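Local coordinates for protein COG0778: Nitroreductase (Streptococcus pneumoniae, PDB 2B67) that binds flavin mononucleotide and, as a member of the nitroreductase family, probably catalyses flavin-dependent reduction with a reduced nicotinamide nucleotide as electron donor, at residues R30-I35 and M140-A145; W48-V53 and V77-F82; S153-G158 and L178-G183; F159-V164 and F174-L179. All coordinates share one frame; numbering follows the deposited sequence.

Interaction 1. Residues R30-I35 and M140-A145; sequences RTAIEI and MNLVLA
Ala32 and Ala145 bring the two helices together: the segments 30-35 and 140-145 run roughly antiparallel, their axes 8.2 Å apart at an angle of 138°, and the CA atoms of these two alanines are only 5.0 Å apart. With nothing larger than a methyl at this point, the backbones can come close. Ala145 CB sits 3.6 Å from the carbonyl oxygen Ala32 O, and the two CB atoms face each other at 4.1 Å. On one flank CB and CG2 of Ile35 lie against the same Ala145 methyl. On the other side of the alanine pair Leu142 takes over: its CG stands opposite the backbone N (chi1 173°), which carries CD1 across to Ala32 CB and to Ile33 CG1, the latter at 3.9 Å. Ile33 and Leu142 run side by side, pointing the same way, toward Phe50 of the sheet beneath. Asn141 brings the one polar side chain. Its ND2 comes within 3.4 Å of Ile35 O, but at a poor angle for bonding; the amide instead donates to Ala36 O, one residue further on, and to Asn10 OD1 of the second subunit. No hydrogen bond joins the two segments, so the helix pair is held by close apolar fit, while the amide of Asn141, buried at the subunit interface, finds its partners just beyond the contact and ties the end of helix 26-36 to the neighbouring chain.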
loop_
_atom_site.group_PDB
_atom_site.type_symbol
_atom_site.label_atom_id
_atom_site.label_comp_id
_atom_site.label_asym_id
_atom_site.label_seq_id
_atom_site.Cartn_x
_atom_site.Cartn_y
_atom_site.Cartn_z
ATOM N N ARG A 30 7.608 -12.694 -12.901
ATOM C CA ARG A 30 6.786 -11.991 -13.876
ATOM C C ARG A 30 5.303 -12.188 -13.609
ATOM O O ARG A 30 4.511 -11.251 -13.738
ATOM C CB ARG A 30 7.132 -12.417 -15.308
ATOM C CG ARG A 30 6.444 -11.538 -16.348
ATOM C CD ARG A 30 6.488 -12.154 -17.710
ATOM N NE ARG A 30 5.157 -12.140 -18.323
ATOM C CZ ARG A 30 4.841 -11.411 -19.382
ATOM N NH1 ARG A 30 5.765 -10.654 -19.935
ATOM N NH2 ARG A 30 3.621 -11.443 -19.900
ATOM N N THR A 31 4.912 -13.401 -13.238
ATOM C CA THR A 31 3.504 -13.624 -12.903
ATOM C C THR A 31 3.078 -12.811 -11.665
ATOM O O THR A 31 2.015 -12.183 -11.667
ATOM C CB THR A 31 3.220 -15.106 -12.655
ATOM O OG1 THR A 31 3.458 -15.832 -13.873
ATOM C CG2 THR A 31 1.795 -15.310 -12.187
ATOM N N ALA A 32 3.896 -12.864 -10.603
ATOM C CA ALA A 32 3.560 -12.180 -9.355
ATOM C C ALA A 32 3.389 -10.677 -9.621
ATOM O O ALA A 32 2.501 -10.028 -9.059
ATOM C CB ALA A 32 4.638 -12.436 -8.306
ATOM N N ILE A 33 4.226 -10.146 -10.508
ATOM C CA ILE A 33 4.191 -8.734 -10.818
ATOM C C ILE A 33 2.964 -8.430 -11.654
ATOM O O ILE A 33 2.321 -7.398 -11.455
ATOM C CB ILE A 33 5.522 -8.221 -11.451
ATOM C CG1 ILE A 33 6.670 -8.306 -10.432
ATOM C CG2 ILE A 33 5.363 -6.784 -12.000
ATOM C CD1 ILE A 33 8.043 -7.974 -11.039
ATOM N N GLU A 34 2.609 -9.343 -12.556
ATOM C CA GLU A 34 1.389 -9.168 -13.329
ATOM C C GLU A 34 0.125 -9.226 -12.463
ATOM O O GLU A 34 -0.831 -8.445 -12.675
ATOM C CB GLU A 34 1.322 -10.134 -14.511
ATOM C CG GLU A 34 0.177 -9.828 -15.472
ATOM C CD GLU A 34 0.146 -10.774 -16.654
ATOM O OE1 GLU A 34 0.410 -11.983 -16.461
ATOM O OE2 GLU A 34 -0.121 -10.313 -17.780
ATOM N N ILE A 35 0.097 -10.114 -11.477
ATOM C CA ILE A 35 -1.036 -10.078 -10.516
ATOM C C ILE A 35 -1.028 -8.781 -9.663
ATOM O O ILE A 35 -2.078 -8.161 -9.463
ATOM C CB ILE A 35 -1.078 -11.350 -9.589
ATOM C CG1 ILE A 35 -1.400 -12.610 -10.412
ATOM C CG2 ILE A 35 -2.142 -11.219 -8.500
ATOM C CD1 ILE A 35 -1.164 -13.907 -9.615
HETATM N N MSE A 140 2.147 -4.267 -1.335
HETATM C CA MSE A 140 1.293 -5.252 -0.632
HETATM C C MSE A 140 0.757 -6.383 -1.548
HETATM O O MSE A 140 0.842 -7.573 -1.209
HETATM C CB MSE A 140 0.104 -4.550 0.022
HETATM C CG MSE A 140 -0.835 -5.492 0.808
HETATM SE SE MSE A 140 -0.042 -5.856 2.565
HETATM C CE MSE A 140 0.798 -7.586 2.292
ATOM N N ASN A 141 0.246 -5.992 -2.708
ATOM C CA ASN A 141 -0.343 -6.953 -3.657
ATOM C C ASN A 141 0.772 -7.898 -4.158
ATOM O O ASN A 141 0.570 -9.112 -4.261
ATOM C CB ASN A 141 -1.037 -6.210 -4.818
ATOM C CG ASN A 141 -2.311 -6.923 -5.304
ATOM O OD1 ASN A 141 -2.929 -7.695 -4.570
ATOM N ND2 ASN A 141 -2.711 -6.648 -6.533
ATOM N N LEU A 142 1.957 -7.324 -4.374
ATOM C CA LEU A 142 3.144 -8.082 -4.841
ATOM C C LEU A 142 3.625 -9.138 -3.838
ATOM O O LEU A 142 3.879 -10.289 -4.217
ATOM C CB LEU A 142 4.296 -7.131 -5.152
ATOM C CG LEU A 142 5.646 -7.788 -5.484
ATOM C CD1 LEU A 142 5.485 -8.717 -6.701
ATOM C CD2 LEU A 142 6.734 -6.713 -5.713
ATOM N N VAL A 143 3.765 -8.751 -2.569
ATOM C CA VAL A 143 4.218 -9.729 -1.582
ATOM C C VAL A 143 3.200 -10.859 -1.365
ATOM O O VAL A 143 3.581 -12.035 -1.117
ATOM C CB VAL A 143 4.721 -9.105 -0.250
ATOM C CG1 VAL A 143 5.911 -8.175 -0.491
ATOM C CG2 VAL A 143 3.632 -8.420 0.500
ATOM N N LEU A 144 1.912 -10.507 -1.458
ATOM C CA LEU A 144 0.842 -11.507 -1.367
ATOM C C LEU A 144 0.855 -12.444 -2.555
ATOM O O LEU A 144 0.720 -13.673 -2.385
ATOM C CB LEU A 144 -0.545 -10.854 -1.217
ATOM C CG LEU A 144 -0.770 -10.178 0.138
ATOM C CD1 LEU A 144 -2.021 -9.262 0.032
ATOM C CD2 LEU A 144 -0.922 -11.224 1.218
ATOM N N ALA A 145 1.051 -11.877 -3.749
ATOM C CA ALA A 145 1.157 -12.700 -4.949
ATOM C C ALA A 145 2.348 -13.678 -4.872
ATOM O O ALA A 145 2.229 -14.829 -5.259
ATOM C CB ALA A 145 1.186 -11.830 -6.249
#

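Interaction 2. Residues W48-V53 and V77-F82; sequences WKFVVV and VTIALF. With ACY (acetic acid), chain F.
Leu81 CG lies opposite its backbone N (chi1 173°) and Phe50 CG opposite its carbonyl carbon (chi1 -63°), which sets Leu81 CD1 over one face of the Phe50 ring in a CH-pi contact, 4.0 Å from the centroid though offset toward the rim, and Ile79 CG2 touches the ring edge at CD2. Val52 and Ile79 continue this sheet face, which helix 124-148 covers through Val138 and Leu142. On the other face Val51 CG2 obliquely reaches Phe82 CE1 at 3.6 Å, and Val51 CB meets Ala80 CB. The strands 48-53 and 77-82 are antiparallel, and Lys49-Phe82, Val51-Ala80 and Val53-Thr78 are the hydrogen-bonded pairs. Phe82 N to Lys49 O is short and nearly straight (2.8 Å, 172°), whereas Thr78 N to Val53 O stretches to 3.3 Å. Lys49 bends at its outer torsions and gives NZ to an oxygen of acetic acid, ACY O, at 2.9 Å, probably a guest from the crystallisation liquor. Backbone bonds fix the register; the face with Phe50, Val52, Ile79 and Leu81 is apolar, the other mixed, Lys49 and Thr78 flanking Val51, Ala80 and Phe82, while the outer edge of 48-53 pairs in parallel with a strand of the second subunit.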
loop_
_atom_site.group_PDB
_atom_site.type_symbol
_atom_site.label_atom_id
_atom_site.label_comp_id
_atom_site.label_asym_id
_atom_site.label_seq_id
_atom_site.Cartn_x
_atom_site.Cartn_y
_atom_site.Cartn_z
ATOM N N TRP A 48 4.141 3.148 -11.421
ATOM C CA TRP A 48 5.119 2.221 -10.838
ATOM C C TRP A 48 5.996 1.561 -11.872
ATOM O O TRP A 48 5.609 1.390 -13.052
ATOM C CB TRP A 48 4.431 1.124 -9.987
ATOM C CG TRP A 48 3.162 0.521 -10.531
ATOM C CD1 TRP A 48 3.015 -0.240 -11.684
ATOM C CD2 TRP A 48 1.870 0.559 -9.915
ATOM N NE1 TRP A 48 1.697 -0.640 -11.824
ATOM C CE2 TRP A 48 0.975 -0.158 -10.758
ATOM C CE3 TRP A 48 1.375 1.142 -8.744
ATOM C CZ2 TRP A 48 -0.370 -0.333 -10.437
ATOM C CZ3 TRP A 48 0.036 0.984 -8.440
ATOM C CH2 TRP A 48 -0.824 0.260 -9.279
ATOM N N LYS A 49 7.184 1.194 -11.423
ATOM C CA LYS A 49 8.171 0.526 -12.281
ATOM C C LYS A 49 8.909 -0.492 -11.426
ATOM O O LYS A 49 9.408 -0.156 -10.347
ATOM C CB LYS A 49 9.173 1.515 -12.899
ATOM C CG LYS A 49 10.202 0.781 -13.796
ATOM C CD LYS A 49 11.493 1.577 -14.081
ATOM C CE LYS A 49 11.222 2.640 -15.143
ATOM N NZ LYS A 49 10.925 2.047 -16.481
ATOM N N PHE A 50 8.907 -1.735 -11.882
ATOM C CA PHE A 50 9.515 -2.867 -11.158
ATOM C C PHE A 50 10.865 -3.228 -11.773
ATOM O O PHE A 50 10.965 -3.646 -12.955
ATOM C CB PHE A 50 8.571 -4.077 -11.173
ATOM C CG PHE A 50 7.268 -3.834 -10.463
ATOM C CD1 PHE A 50 6.240 -3.107 -11.084
ATOM C CD2 PHE A 50 7.080 -4.311 -9.156
ATOM C CE1 PHE A 50 5.034 -2.854 -10.404
ATOM C CE2 PHE A 50 5.888 -4.105 -8.486
ATOM C CZ PHE A 50 4.863 -3.372 -9.093
ATOM N N VAL A 51 11.917 -3.049 -10.994
ATOM C CA VAL A 51 13.239 -3.389 -11.482
ATOM C C VAL A 51 13.665 -4.721 -10.850
ATOM O O VAL A 51 13.975 -4.774 -9.656
ATOM C CB VAL A 51 14.261 -2.242 -11.238
ATOM C CG1 VAL A 51 15.609 -2.638 -11.804
ATOM C CG2 VAL A 51 13.777 -0.930 -11.917
ATOM N N VAL A 52 13.627 -5.793 -11.653
ATOM C CA VAL A 52 13.988 -7.124 -11.187
ATOM C C VAL A 52 15.508 -7.339 -11.237
ATOM O O VAL A 52 16.113 -7.456 -12.315
ATOM C CB VAL A 52 13.221 -8.212 -11.968
ATOM C CG1 VAL A 52 13.602 -9.580 -11.509
ATOM C CG2 VAL A 52 11.710 -7.989 -11.820
ATOM N N VAL A 53 16.119 -7.392 -10.072
ATOM C CA VAL A 53 17.573 -7.432 -10.000
ATOM C C VAL A 53 18.053 -8.860 -9.797
ATOM O O VAL A 53 17.777 -9.478 -8.753
ATOM C CB VAL A 53 18.104 -6.497 -8.905
ATOM C CG1 VAL A 53 19.643 -6.501 -8.862
ATOM C CG2 VAL A 53 17.549 -5.060 -9.159
ATOM N N VAL A 77 16.809 -12.805 -5.654
ATOM C CA VAL A 77 16.212 -11.718 -6.418
ATOM C C VAL A 77 15.885 -10.586 -5.464
ATOM O O VAL A 77 15.454 -10.838 -4.344
ATOM C CB VAL A 77 14.891 -12.170 -7.132
ATOM C CG1 VAL A 77 14.197 -10.986 -7.849
ATOM C CG2 VAL A 77 15.164 -13.282 -8.088
ATOM N N THR A 78 16.070 -9.354 -5.935
ATOM C CA THR A 78 15.560 -8.159 -5.275
ATOM C C THR A 78 14.829 -7.327 -6.322
ATOM O O THR A 78 15.304 -7.137 -7.434
ATOM C CB THR A 78 16.654 -7.298 -4.613
ATOM O OG1 THR A 78 17.277 -8.044 -3.566
ATOM C CG2 THR A 78 16.042 -5.969 -4.011
ATOM N N ILE A 79 13.647 -6.866 -5.953
ATOM C CA ILE A 79 12.825 -6.085 -6.852
ATOM C C ILE A 79 12.901 -4.713 -6.281
ATOM O O ILE A 79 12.468 -4.505 -5.141
ATOM C CB ILE A 79 11.355 -6.579 -6.875
ATOM C CG1 ILE A 79 11.276 -7.974 -7.490
ATOM C CG2 ILE A 79 10.503 -5.612 -7.683
ATOM C CD1 ILE A 79 10.003 -8.755 -7.167
ATOM N N ALA A 80 13.505 -3.793 -7.025
ATOM C CA ALA A 80 13.458 -2.395 -6.658
ATOM C C ALA A 80 12.186 -1.766 -7.208
ATOM O O ALA A 80 12.009 -1.703 -8.413
ATOM C CB ALA A 80 14.702 -1.659 -7.182
ATOM N N LEU A 81 11.295 -1.310 -6.325
ATOM C CA LEU A 81 10.045 -0.673 -6.737
ATOM C C LEU A 81 10.289 0.820 -6.844
ATOM O O LEU A 81 10.650 1.469 -5.850
ATOM C CB LEU A 81 8.912 -0.942 -5.730
ATOM C CG LEU A 81 7.572 -0.217 -5.909
ATOM C CD1 LEU A 81 6.942 -0.530 -7.284
ATOM C CD2 LEU A 81 6.609 -0.665 -4.829
ATOM N N PHE A 82 10.091 1.354 -8.050
ATOM C CA PHE A 82 10.232 2.805 -8.326
ATOM C C PHE A 82 8.842 3.395 -8.602
ATOM O O PHE A 82 7.911 2.686 -9.035
ATOM C CB PHE A 82 11.094 3.063 -9.589
ATOM C CG PHE A 82 12.576 2.798 -9.404
ATOM C CD1 PHE A 82 13.058 1.492 -9.341
ATOM C CD2 PHE A 82 13.475 3.854 -9.268
ATOM C CE1 PHE A 82 14.408 1.254 -9.166
ATOM C CE2 PHE A 82 14.827 3.625 -9.109
ATOM C CZ PHE A 82 15.298 2.314 -9.055
HETATM C C ACY F . 9.336 4.366 -18.906
HETATM O O ACY F . 10.466 3.983 -18.540
HETATM O OXT ACY F . 8.268 3.865 -18.492
HETATM C CH3 ACY F . 9.269 5.498 -19.891
#

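Interaction 3. Residues S153-G158 and L178-G183; sequences SNIILG and LLITVG
Strand 152-156 and the turn after it line the FMN pocket, with strand 174-183 as antiparallel neighbour, and Ile156 and Leu179 are the last hydrogen-bonded pair before the chain leaves the strand. Ile156 N donates to Leu179 O at 2.7 Å, and Leu179 N returns a straight bond to Ile156 O (171°). Further along, Thr181 N reaches Asn154 O at 2.9 Å. Asn154 N bonds to Thr181 O at 3.2 Å and, weakly, to Thr181 OG1, since chi1 of 53° sets that hydroxyl between its own N and carbonyl carbon and turns it toward the neighbouring strand. Strand 152-156 is one of the two edge strands of the four-stranded sheet of this chain, and the residues at its end, Leu157 and Gly158, offer their backbone N atoms to FMN O4, the bond from Leu157 being weak. The face bearing Ile155 and Ile180 looks onto helix 124-148. There Ile155 CG2 presses on Leu178 CD2 at 3.4 Å, tighter than ordinary van der Waals contact, while Ile155 CG1 lies alongside Ile180 CD1 at 3.9 Å. On the opposite face Ile156 CD1 crosses Thr181 at about a right angle and touches its CG2 at 3.7 Å, under Val72 of helix 68-74. Pro40 of the second subunit packs against Ile155.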
loop_
_atom_site.group_PDB
_atom_site.type_symbol
_atom_site.label_atom_id
_atom_site.label_comp_id
_atom_site.label_asym_id
_atom_site.label_seq_id
_atom_site.Cartn_x
_atom_site.Cartn_y
_atom_site.Cartn_z
ATOM N N SER A 153 9.551 -13.178 0.964
ATOM C CA SER A 153 9.959 -11.819 0.585
ATOM C C SER A 153 10.102 -10.989 1.832
ATOM O O SER A 153 9.583 -11.354 2.880
ATOM C CB SER A 153 8.911 -11.146 -0.327
ATOM O OG SER A 153 7.597 -11.201 0.239
ATOM N N ASN A 154 10.789 -9.858 1.711
ATOM C CA ASN A 154 10.773 -8.844 2.758
ATOM C C ASN A 154 10.799 -7.459 2.097
ATOM O O ASN A 154 11.494 -7.281 1.099
ATOM C CB ASN A 154 11.976 -9.021 3.674
ATOM C CG ASN A 154 11.874 -8.225 4.941
ATOM O OD1 ASN A 154 12.883 -7.844 5.512
ATOM N ND2 ASN A 154 10.660 -7.975 5.397
ATOM N N ILE A 155 10.058 -6.488 2.653
ATOM C CA ILE A 155 10.029 -5.114 2.142
ATOM C C ILE A 155 11.081 -4.349 2.968
ATOM O O ILE A 155 11.070 -4.412 4.209
ATOM C CB ILE A 155 8.600 -4.510 2.334
ATOM C CG1 ILE A 155 7.590 -5.231 1.435
ATOM C CG2 ILE A 155 8.557 -3.013 2.045
ATOM C CD1 ILE A 155 6.142 -5.074 1.839
ATOM N N ILE A 156 12.007 -3.676 2.288
ATOM C CA ILE A 156 13.115 -2.997 2.935
ATOM C C ILE A 156 13.014 -1.538 2.545
ATOM O O ILE A 156 12.936 -1.190 1.358
ATOM C CB ILE A 156 14.513 -3.585 2.474
ATOM C CG1 ILE A 156 14.710 -4.996 3.031
ATOM C CG2 ILE A 156 15.664 -2.694 2.860
ATOM C CD1 ILE A 156 15.860 -5.753 2.305
ATOM N N LEU A 157 12.987 -0.701 3.565
ATOM C CA LEU A 157 13.022 0.722 3.405
ATOM C C LEU A 157 14.381 1.298 3.833
ATOM O O LEU A 157 14.736 2.421 3.456
ATOM C CB LEU A 157 11.894 1.308 4.258
ATOM C CG LEU A 157 11.481 2.765 4.095
ATOM C CD1 LEU A 157 11.479 3.198 2.625
ATOM C CD2 LEU A 157 10.113 2.970 4.738
ATOM N N GLY A 158 15.154 0.537 4.607
ATOM C CA GLY A 158 16.494 0.997 5.057
ATOM C C GLY A 158 17.614 0.807 4.027
ATOM O O GLY A 158 18.398 -0.179 4.086
ATOM N N LEU A 178 11.200 1.341 -2.401
ATOM C CA LEU A 178 11.325 0.117 -1.565
ATOM C C LEU A 178 12.189 -0.891 -2.299
ATOM O O LEU A 178 12.152 -0.960 -3.540
ATOM C CB LEU A 178 9.935 -0.573 -1.418
ATOM C CG LEU A 178 8.812 -0.002 -0.558
ATOM C CD1 LEU A 178 7.538 -0.865 -0.656
ATOM C CD2 LEU A 178 9.251 0.165 0.921
ATOM N N LEU A 179 12.900 -1.717 -1.535
ATOM C CA LEU A 179 13.529 -2.921 -2.071
ATOM C C LEU A 179 12.749 -4.100 -1.502
ATOM O O LEU A 179 12.506 -4.160 -0.303
ATOM C CB LEU A 179 15.025 -3.035 -1.671
ATOM C CG LEU A 179 15.956 -1.856 -2.006
ATOM C CD1 LEU A 179 17.420 -2.203 -1.641
ATOM C CD2 LEU A 179 15.850 -1.425 -3.507
ATOM N N ILE A 180 12.365 -5.027 -2.360
ATOM C CA ILE A 180 11.642 -6.223 -1.952
ATOM C C ILE A 180 12.549 -7.380 -2.266
ATOM O O ILE A 180 12.731 -7.704 -3.454
ATOM C CB ILE A 180 10.363 -6.489 -2.806
ATOM C CG1 ILE A 180 9.618 -5.198 -3.179
ATOM C CG2 ILE A 180 9.502 -7.561 -2.136
ATOM C CD1 ILE A 180 8.636 -4.768 -2.262
ATOM N N THR A 181 13.101 -8.010 -1.237
ATOM C CA THR A 181 13.887 -9.219 -1.463
ATOM C C THR A 181 12.973 -10.395 -1.739
ATOM O O THR A 181 11.880 -10.482 -1.189
ATOM C CB THR A 181 14.779 -9.549 -0.278
ATOM O OG1 THR A 181 13.981 -9.582 0.919
ATOM C CG2 THR A 181 15.931 -8.470 -0.169
ATOM N N VAL A 182 13.428 -11.302 -2.595
ATOM C CA VAL A 182 12.580 -12.419 -3.028
ATOM C C VAL A 182 13.353 -13.717 -2.953
ATOM O O VAL A 182 14.483 -13.803 -3.438
ATOM C CB VAL A 182 12.010 -12.196 -4.439
ATOM C CG1 VAL A 182 11.010 -13.310 -4.768
ATOM C CG2 VAL A 182 11.277 -10.818 -4.494
ATOM N N GLY A 183 12.770 -14.702 -2.291
ATOM C CA GLY A 183 13.419 -15.991 -2.181
ATOM C C GLY A 183 12.647 -16.942 -1.320
ATOM O O GLY A 183 11.666 -16.578 -0.662
#

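Interaction 4. Residues F159-V164 and F174-L179; sequences FDKSKV and FRPELL
Phe159 lays its ring against strand 174-179, where Glu177 and Leu178 form a classic beta bulge opposite Leu81 of the central sheet. Its CB already touches Leu179 CD1, and chi1 of 64° holds CG between the backbone N and the carbonyl carbon. From there CG and CD1 run beneath Leu179, whose CG stands over the ring centre in a CH-pi contact, 3.7 Å from the centroid and 9° off the normal. CE1 has Leu179 N above it on this covered face. At the edge, CE2 meets Pro176 CB at 4.0 Å, and CZ comes to Glu177 C and to Leu178 N, the latter at 3.8 Å, abutting the bulge backbone. Pro176 also receives the first turn of helix 161-168: its CG lies 3.3 Å from Lys161 O and 3.7 Å from Val164 CB. Asp160 occupies the N-cap of this helix, with OD1 accepting from both N and OG of Ser162. The extended Lys161 chain passes over Pro176 O, and its NZ stops 4.4 Å from Glu177 OE1, beyond a salt bridge. Two waters bridge the gap, each accepting from Lys161 NZ (one weakly) and reaching Glu177 OE1. Glu177 OE2 is gripped side-on by NE and NH1 of Arg175, its salt-bridge partner, and also bonds to Thr83 OG1. The water that binds Lys161 NZ more firmly, at 2.8 Å, lies 2.7 Å from Glu177 O.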
loop_
_atom_site.group_PDB
_atom_site.type_symbol
_atom_site.label_atom_id
_atom_site.label_comp_id
_atom_site.label_asym_id
_atom_site.label_seq_id
_atom_site.Cartn_x
_atom_site.Cartn_y
_atom_site.Cartn_z
ATOM N N PHE A 159 17.680 1.745 3.075
ATOM C CA PHE A 159 18.682 1.752 2.033
ATOM C C PHE A 159 18.853 3.185 1.561
ATOM O O PHE A 159 18.008 4.056 1.851
ATOM C CB PHE A 159 18.323 0.815 0.847
ATOM C CG PHE A 159 17.087 1.220 0.102
ATOM C CD1 PHE A 159 15.821 0.873 0.573
ATOM C CD2 PHE A 159 17.177 1.945 -1.080
ATOM C CE1 PHE A 159 14.649 1.250 -0.153
ATOM C CE2 PHE A 159 16.029 2.306 -1.790
ATOM C CZ PHE A 159 14.771 1.961 -1.323
ATOM N N ASP A 160 19.961 3.419 0.859
ATOM C CA ASP A 160 20.393 4.737 0.430
ATOM C C ASP A 160 19.749 5.087 -0.915
ATOM O O ASP A 160 20.297 4.770 -1.961
ATOM C CB ASP A 160 21.926 4.740 0.269
ATOM C CG ASP A 160 22.463 6.103 -0.119
ATOM O OD1 ASP A 160 21.626 7.030 -0.243
ATOM O OD2 ASP A 160 23.708 6.263 -0.245
ATOM N N LYS A 161 18.594 5.728 -0.871
ATOM C CA LYS A 161 17.811 6.001 -2.064
ATOM C C LYS A 161 18.544 6.828 -3.108
ATOM O O LYS A 161 18.283 6.677 -4.305
ATOM C CB LYS A 161 16.475 6.667 -1.712
ATOM C CG LYS A 161 15.459 5.700 -1.119
ATOM C CD LYS A 161 14.340 6.446 -0.425
ATOM C CE LYS A 161 13.227 5.518 0.093
ATOM N NZ LYS A 161 11.987 6.327 0.283
ATOM N N SER A 162 19.482 7.671 -2.658
ATOM C CA SER A 162 20.182 8.613 -3.545
ATOM C C SER A 162 21.137 7.929 -4.533
ATOM O O SER A 162 21.572 8.533 -5.528
ATOM C CB SER A 162 20.963 9.639 -2.705
ATOM O OG SER A 162 22.121 9.069 -2.093
ATOM N N LYS A 163 21.482 6.671 -4.299
ATOM C CA LYS A 163 22.423 6.034 -5.250
ATOM C C LYS A 163 21.783 4.960 -6.114
ATOM O O LYS A 163 22.448 4.390 -7.005
ATOM C CB LYS A 163 23.655 5.447 -4.517
ATOM C CG LYS A 163 24.562 6.499 -3.871
ATOM C CD LYS A 163 25.735 5.849 -3.119
ATOM C CE LYS A 163 26.699 6.926 -2.569
ATOM N NZ LYS A 163 27.700 6.306 -1.621
ATOM N N VAL A 164 20.515 4.661 -5.835
ATOM C CA VAL A 164 19.871 3.497 -6.447
ATOM C C VAL A 164 19.727 3.650 -7.960
ATOM O O VAL A 164 19.959 2.678 -8.700
ATOM C CB VAL A 164 18.471 3.121 -5.818
ATOM C CG1 VAL A 164 17.882 1.940 -6.577
ATOM C CG2 VAL A 164 18.599 2.698 -4.348
ATOM N N PHE A 174 12.375 8.336 -12.287
ATOM C CA PHE A 174 11.879 7.301 -11.369
ATOM C C PHE A 174 12.615 7.340 -10.030
ATOM O O PHE A 174 13.855 7.279 -9.999
ATOM C CB PHE A 174 11.999 5.932 -12.054
ATOM C CG PHE A 174 11.111 5.828 -13.237
ATOM C CD1 PHE A 174 11.583 6.184 -14.514
ATOM C CD2 PHE A 174 9.756 5.475 -13.075
ATOM C CE1 PHE A 174 10.689 6.155 -15.649
ATOM C CE2 PHE A 174 8.877 5.438 -14.180
ATOM C CZ PHE A 174 9.332 5.792 -15.466
ATOM N N ARG A 175 11.875 7.472 -8.925
ATOM C CA ARG A 175 12.522 7.443 -7.611
ATOM C C ARG A 175 12.294 6.102 -6.910
ATOM O O ARG A 175 11.200 5.507 -7.014
ATOM C CB ARG A 175 12.070 8.595 -6.718
ATOM C CG ARG A 175 10.630 8.495 -6.318
ATOM C CD ARG A 175 10.306 9.464 -5.188
ATOM N NE ARG A 175 9.084 9.085 -4.474
ATOM C CZ ARG A 175 8.448 9.883 -3.608
ATOM N NH1 ARG A 175 7.339 9.469 -2.997
ATOM N NH2 ARG A 175 8.890 11.129 -3.396
ATOM N N PRO A 176 13.334 5.601 -6.237
ATOM C CA PRO A 176 13.189 4.322 -5.568
ATOM C C PRO A 176 12.307 4.476 -4.333
ATOM O O PRO A 176 12.443 5.443 -3.572
ATOM C CB PRO A 176 14.638 3.922 -5.221
ATOM C CG PRO A 176 15.420 5.208 -5.230
ATOM C CD PRO A 176 14.705 6.155 -6.149
ATOM N N GLU A 177 11.362 3.568 -4.169
ATOM C CA GLU A 177 10.521 3.602 -2.963
ATOM C C GLU A 177 10.903 2.551 -1.922
ATOM O O GLU A 177 10.919 2.836 -0.715
ATOM C CB GLU A 177 9.042 3.433 -3.345
ATOM C CG GLU A 177 8.505 4.580 -4.241
ATOM C CD GLU A 177 8.186 5.866 -3.483
ATOM O OE1 GLU A 177 8.367 5.944 -2.248
ATOM O OE2 GLU A 177 7.762 6.822 -4.138
ATOM N N LEU A 178 11.200 1.341 -2.401
ATOM C CA LEU A 178 11.325 0.117 -1.565
ATOM C C LEU A 178 12.189 -0.891 -2.299
ATOM O O LEU A 178 12.152 -0.960 -3.540
ATOM C CB LEU A 178 9.935 -0.573 -1.418
ATOM C CG LEU A 178 8.812 -0.002 -0.558
ATOM C CD1 LEU A 178 7.538 -0.865 -0.656
ATOM C CD2 LEU A 178 9.251 0.165 0.921
ATOM N N LEU A 179 12.900 -1.717 -1.535
ATOM C CA LEU A 179 13.529 -2.921 -2.071
ATOM C C LEU A 179 12.749 -4.100 -1.502
ATOM O O LEU A 179 12.506 -4.160 -0.303
ATOM C CB LEU A 179 15.025 -3.035 -1.671
ATOM C CG LEU A 179 15.956 -1.856 -2.006
ATOM C CD1 LEU A 179 17.420 -2.203 -1.641
ATOM C CD2 LEU A 179 15.850 -1.425 -3.507
HETATM O O HOH W 1 9.536 4.957 0.263
HETATM O O HOH W 2 9.885 8.042 -0.992
#

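How the interactions relate
Interactions 2, 3 and 4 lie on one antiparallel sheet, ordered 48-53, 77-84, 174-183, 152-156, with centres 10 to 12 Å apart. Interactions 3 and 4 share Leu178 and Leu179 on strand 174-183, which also pairs with strand 77-84 of interaction 2. In interaction 1, helices 26-36 and 124-148 pack on the sheet face with Phe50 and Ile155; its centre is about 20 Å from that of interaction 4. Along the chain interaction 2 is nested inside the loop closed by interaction 1; then segment 159-164 falls between the two segments of interaction 3, and both contacts end on strand 174-183. The 152-156 edge carries the flavin pocket, and the 48-53 edge continues into the second subunit, which all four contacts reach.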